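N-acetyltransferase (PDB 3I3G) probably catalyses the transfer of an acetyl group from acetyl-CoA to D-glucosamine 6-phosphate, a step toward UDP-N-acetylglucosamine. Local coordinates at residues 91-99 / 128-136. Numbering follows the deposited sequence.
Sequences RGGRAVGHI and KGCYKVILD
Gly97 and Ile134 lie on neighbouring parallel strands, 96-99 and 132-136, whose axes over these short segments run 28° apart and approach to 4.8 Å. Gly97 is held twice by strand 132-136: its N donates to Lys132 O (3.0 Å) and its O accepts from Ile134 N (2.8 Å). Ile99 N continues the pattern to Ile134 O. Farther on, the strands part, and a water bridges Ile99 O and Asp136 N in place of a direct strand bond. At the other end Tyr131 N binds Ala95 O.

Two arginines pack against Tyr131. Arg91 lays CD over one ring face, 4.1 Å from the centroid, its guanidinium tilted only 23° from the ring plane. On the opposite face Lys132 CG leans toward the rim. Arg94 meets the stem instead, its CZ 3.5 Å from Tyr131 CB. A bend at chi3 (67°) turns the Arg94 guanidinium so that NE points almost straight at Gly129 O (3.2 Å), near the guanidinium plane. NH1 adds a weak bond to Cys130 O.

Val96 CG2 touches Tyr131 CE2, and its CG1 packs on Ile134 CG1. Ile134 runs alongside His98, with CD1 3.4 Å from His98 CE1 and CG1 over the imidazole face. Ile99 CD1 meets Val133 CG1 on the other sheet face.

The parting is consistent with the splay of these strands in GNAT proteins, where acetyl-CoA usually binds. Helix 113-127 of this beta-alpha-beta unit ends in a Schellman motif at Gly129 and packs on Ile99 and Val133. Strand 76-86 flanks 96-104 antiparallel, while 132-136 pairs with an antiparallel strand of the second subunit.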
ATOM      1  N   ARG A  91      16.009   6.507   0.432  1.00 15.59           N
ATOM      2  CA  ARG A  91      16.829   5.676  -0.443  1.00 15.89           C
ATOM      3  C   ARG A  91      16.911   6.210  -1.873  1.00 15.88           C
ATOM      4  O   ARG A  91      16.741   5.463  -2.837  1.00 15.91           O
ATOM      5  CB  ARG A  91      16.338   4.229  -0.438  1.00 15.94           C
ATOM      6  CG  ARG A  91      17.320   3.259  -1.064  1.00 16.79           C
ATOM      7  CD  ARG A  91      17.273   1.909  -0.377  1.00 17.86           C
ATOM      8  NE  ARG A  91      18.126   0.932  -1.043  1.00 18.77           N
ATOM      9  CZ  ARG A  91      18.347  -0.296  -0.585  1.00 18.93           C
ATOM     10  NH1 ARG A  91      19.135  -1.124  -1.255  1.00 19.43           N
ATOM     11  NH2 ARG A  91      17.781  -0.691   0.547  1.00 19.28           N
ATOM     12  N   GLY A  92      17.177   7.505  -1.998  1.00 15.95           N
ATOM     13  CA  GLY A  92      17.413   8.119  -3.299  1.00 16.04           C
ATOM     14  C   GLY A  92      16.246   8.028  -4.261  1.00 16.14           C
ATOM     15  O   GLY A  92      16.428   8.112  -5.475  1.00 16.11           O
ATOM     16  N   GLY A  93      15.045   7.851  -3.723  1.00 16.24           N
ATOM     17  CA  GLY A  93      13.837   7.867  -4.538  1.00 16.46           C
ATOM     18  C   GLY A  93      13.427   6.523  -5.110  1.00 16.62           C
ATOM     19  O   GLY A  93      12.526   6.448  -5.944  1.00 16.70           O
ATOM     20  N   ARG A  94      14.085   5.455  -4.673  1.00 16.75           N
ATOM     21  CA  ARG A  94      13.717   4.120  -5.132  1.00 16.97           C
ATOM     22  C   ARG A  94      12.350   3.727  -4.580  1.00 16.87           C
ATOM     23  O   ARG A  94      12.048   3.967  -3.412  1.00 16.93           O
ATOM     24  CB  ARG A  94      14.783   3.094  -4.748  1.00 17.02           C
ATOM     25  CG  ARG A  94      16.121   3.331  -5.432  1.00 17.70           C
ATOM     26  CD  ARG A  94      17.061   2.159  -5.238  1.00 18.84           C
ATOM     27  NE  ARG A  94      16.595   0.959  -5.929  1.00 19.58           N
ATOM     28  CZ  ARG A  94      17.209  -0.217  -5.872  1.00 20.27           C
ATOM     29  NH1 ARG A  94      16.717  -1.259  -6.531  1.00 20.60           N
ATOM     30  NH2 ARG A  94      18.313  -0.354  -5.152  1.00 20.48           N
ATOM     31  N   ALA A  95      11.523   3.127  -5.430  1.00 16.84           N
ATOM     32  CA  ALA A  95      10.144   2.829  -5.059  1.00 16.74           C
ATOM     33  C   ALA A  95      10.003   1.514  -4.302  1.00 16.67           C
ATOM     34  O   ALA A  95      10.921   0.695  -4.269  1.00 16.73           O
ATOM     35  CB  ALA A  95       9.249   2.832  -6.293  1.00 16.75           C
ATOM     36  N   VAL A  96       8.841   1.331  -3.686  1.00 16.54           N
ATOM     37  CA  VAL A  96       8.508   0.085  -3.012  1.00 16.43           C
ATOM     38  C   VAL A  96       7.326  -0.573  -3.714  1.00 16.35           C
ATOM     39  O   VAL A  96       6.308   0.070  -3.967  1.00 16.29           O
ATOM     40  CB  VAL A  96       8.145   0.321  -1.538  1.00 16.37           C
ATOM     41  CG1 VAL A  96       7.574  -0.946  -0.921  1.00 16.40           C
ATOM     42  CG2 VAL A  96       9.363   0.805  -0.763  1.00 16.53           C
ATOM     43  N   GLY A  97       7.469  -1.854  -4.033  1.00 16.21           N
ATOM     44  CA  GLY A  97       6.388  -2.608  -4.658  1.00 16.01           C
ATOM     45  C   GLY A  97       5.451  -3.210  -3.628  1.00 16.00           C
ATOM     46  O   GLY A  97       5.854  -4.053  -2.827  1.00 15.98           O
ATOM     47  N   HIS A  98       4.197  -2.770  -3.648  1.00 15.86           N
ATOM     48  CA  HIS A  98       3.186  -3.283  -2.734  1.00 15.87           C
ATOM     49  C   HIS A  98       2.286  -4.283  -3.448  1.00 15.84           C
ATOM     50  O   HIS A  98       1.508  -3.906  -4.323  1.00 15.78           O
ATOM     51  CB  HIS A  98       2.333  -2.140  -2.181  1.00 15.96           C
ATOM     52  CG  HIS A  98       3.103  -1.147  -1.368  1.00 16.15           C
ATOM     53  ND1 HIS A  98       3.058  -1.120   0.009  1.00 16.80           N
ATOM     54  CD2 HIS A  98       3.934  -0.145  -1.737  1.00 16.52           C
ATOM     55  CE1 HIS A  98       3.830  -0.144   0.454  1.00 16.58           C
ATOM     56  NE2 HIS A  98       4.373   0.462  -0.586  1.00 16.58           N
ATOM     57  N   ILE A  99       2.396  -5.554  -3.075  1.00 15.77           N
ATOM     58  CA  ILE A  99       1.539  -6.589  -3.641  1.00 15.76           C
ATOM     59  C   ILE A  99       0.269  -6.741  -2.812  1.00 15.84           C
ATOM     60  O   ILE A  99       0.323  -6.841  -1.586  1.00 15.79           O
ATOM     61  CB  ILE A  99       2.268  -7.941  -3.750  1.00 15.72           C
ATOM     62  CG1 ILE A  99       3.370  -7.861  -4.809  1.00 15.54           C
ATOM     63  CG2 ILE A  99       1.287  -9.054  -4.093  1.00 15.70           C
ATOM     64  CD1 ILE A  99       4.104  -9.170  -5.037  1.00 15.52           C
ATOM     65  N   LYS A 128      10.791  -1.293 -12.466  1.00 22.85           N
ATOM     66  CA  LYS A 128      10.462   0.081 -12.105  1.00 22.75           C
ATOM     67  C   LYS A 128      11.436   0.652 -11.078  1.00 22.49           C
ATOM     68  O   LYS A 128      11.242   1.759 -10.575  1.00 22.64           O
ATOM     69  CB  LYS A 128       9.027   0.169 -11.579  1.00 22.84           C
ATOM     70  CG  LYS A 128       7.955  -0.087 -12.632  1.00 23.41           C
ATOM     71  CD  LYS A 128       7.920   1.029 -13.666  1.00 24.44           C
ATOM     72  CE  LYS A 128       6.680   0.937 -14.545  1.00 25.13           C
ATOM     73  NZ  LYS A 128       6.616  -0.346 -15.298  1.00 25.57           N
ATOM     74  N   GLY A 129      12.479  -0.110 -10.767  1.00 22.17           N
ATOM     75  CA  GLY A 129      13.521   0.356  -9.855  1.00 21.66           C
ATOM     76  C   GLY A 129      13.217   0.162  -8.381  1.00 21.34           C
ATOM     77  O   GLY A 129      13.848   0.786  -7.525  1.00 21.35           O
ATOM     78  N   CYS A 130      12.253  -0.699  -8.073  1.00 20.90           N
ATOM     79  CA  CYS A 130      11.924  -0.997  -6.683  1.00 20.42           C
ATOM     80  C   CYS A 130      13.100  -1.684  -5.996  1.00 20.22           C
ATOM     81  O   CYS A 130      13.772  -2.523  -6.596  1.00 20.18           O
ATOM     82  CB  CYS A 130      10.681  -1.885  -6.595  1.00 20.41           C
ATOM     83  SG  CYS A 130       9.133  -1.084  -7.080  1.00 19.94           S
ATOM     84  N   TYR A 131      13.348  -1.330  -4.740  1.00 19.96           N
ATOM     85  CA  TYR A 131      14.422  -1.964  -3.980  1.00 19.70           C
ATOM     86  C   TYR A 131      13.882  -3.101  -3.117  1.00 19.44           C
ATOM     87  O   TYR A 131      14.641  -3.951  -2.649  1.00 19.44           O
ATOM     88  CB  TYR A 131      15.174  -0.941  -3.124  1.00 19.77           C
ATOM     89  CG  TYR A 131      14.418  -0.465  -1.905  1.00 19.96           C
ATOM     90  CD1 TYR A 131      14.560  -1.106  -0.683  1.00 20.02           C
ATOM     91  CD2 TYR A 131      13.571   0.632  -1.976  1.00 20.17           C
ATOM     92  CE1 TYR A 131      13.875  -0.673   0.435  1.00 20.38           C
ATOM     93  CE2 TYR A 131      12.882   1.073  -0.864  1.00 20.36           C
ATOM     94  CZ  TYR A 131      13.037   0.417   0.338  1.00 20.50           C
ATOM     95  OH  TYR A 131      12.351   0.855   1.446  1.00 20.81           O
ATOM     96  N   LYS A 132      12.569  -3.115  -2.916  1.00 19.07           N
ATOM     97  CA  LYS A 132      11.929  -4.183  -2.160  1.00 18.72           C
ATOM     98  C   LYS A 132      10.472  -4.363  -2.571  1.00 18.58           C
ATOM     99  O   LYS A 132       9.851  -3.454  -3.122  1.00 18.46           O
ATOM    100  CB  LYS A 132      12.009  -3.909  -0.655  1.00 18.73           C
ATOM    101  CG  LYS A 132      11.070  -2.811  -0.174  1.00 18.62           C
ATOM    102  CD  LYS A 132      11.081  -2.689   1.343  1.00 18.82           C
ATOM    103  CE  LYS A 132      10.118  -1.608   1.814  1.00 19.07           C
ATOM    104  NZ  LYS A 132      10.076  -1.498   3.300  1.00 19.02           N
ATOM    105  N   VAL A 133       9.939  -5.551  -2.306  1.00 18.33           N
ATOM    106  CA  VAL A 133       8.525  -5.829  -2.502  1.00 18.19           C
ATOM    107  C   VAL A 133       7.944  -6.306  -1.179  1.00 18.20           C
ATOM    108  O   VAL A 133       8.510  -7.177  -0.522  1.00 18.05           O
ATOM    109  CB  VAL A 133       8.294  -6.913  -3.574  1.00 18.17           C
ATOM    110  CG1 VAL A 133       6.811  -7.225  -3.699  1.00 18.14           C
ATOM    111  CG2 VAL A 133       8.864  -6.469  -4.914  1.00 18.12           C
ATOM    112  N   ILE A 134       6.819  -5.722  -0.783  1.00 18.27           N
ATOM    113  CA  ILE A 134       6.189  -6.087   0.478  1.00 18.43           C
ATOM    114  C   ILE A 134       4.720  -6.437   0.291  1.00 18.60           C
ATOM    115  O   ILE A 134       4.076  -5.985  -0.656  1.00 18.51           O
ATOM    116  CB  ILE A 134       6.310  -4.962   1.523  1.00 18.42           C
ATOM    117  CG1 ILE A 134       5.702  -3.666   0.986  1.00 18.43           C
ATOM    118  CG2 ILE A 134       7.766  -4.756   1.914  1.00 18.30           C
ATOM    119  CD1 ILE A 134       5.691  -2.533   1.991  1.00 18.83           C
ATOM    120  N   LEU A 135       4.202  -7.249   1.204  1.00 18.88           N
ATOM    121  CA  LEU A 135       2.807  -7.655   1.174  1.00 19.27           C
ATOM    122  C   LEU A 135       2.390  -8.153   2.552  1.00 19.60           C
ATOM    123  O   LEU A 135       3.235  -8.496   3.377  1.00 19.65           O
ATOM    124  CB  LEU A 135       2.591  -8.742   0.118  1.00 19.15           C
ATOM    125  CG  LEU A 135       3.421 -10.021   0.259  1.00 19.06           C
ATOM    126  CD1 LEU A 135       2.840 -10.922   1.336  1.00 18.85           C
ATOM    127  CD2 LEU A 135       3.493 -10.757  -1.064  1.00 18.57           C
ATOM    128  N   ASP A 136       1.086  -8.178   2.802  1.00 20.08           N
ATOM    129  CA  ASP A 136       0.568  -8.674   4.069  1.00 20.53           C
ATOM    130  C   ASP A 136      -0.013 -10.067   3.889  1.00 20.79           C
ATOM    131  O   ASP A 136      -0.864 -10.287   3.029  1.00 20.80           O
ATOM    132  CB  ASP A 136      -0.488  -7.722   4.631  1.00 20.63           C
ATOM    133  CG  ASP A 136       0.096  -6.394   5.060  1.00 20.88           C
ATOM    134  OD1 ASP A 136       1.253  -6.376   5.533  1.00 21.30           O
ATOM    135  OD2 ASP A 136      -0.602  -5.367   4.927  1.00 21.59           O
TER
HETATM  136  O   HOH W   1      -0.603  -7.180   0.870  1.00 20.17           O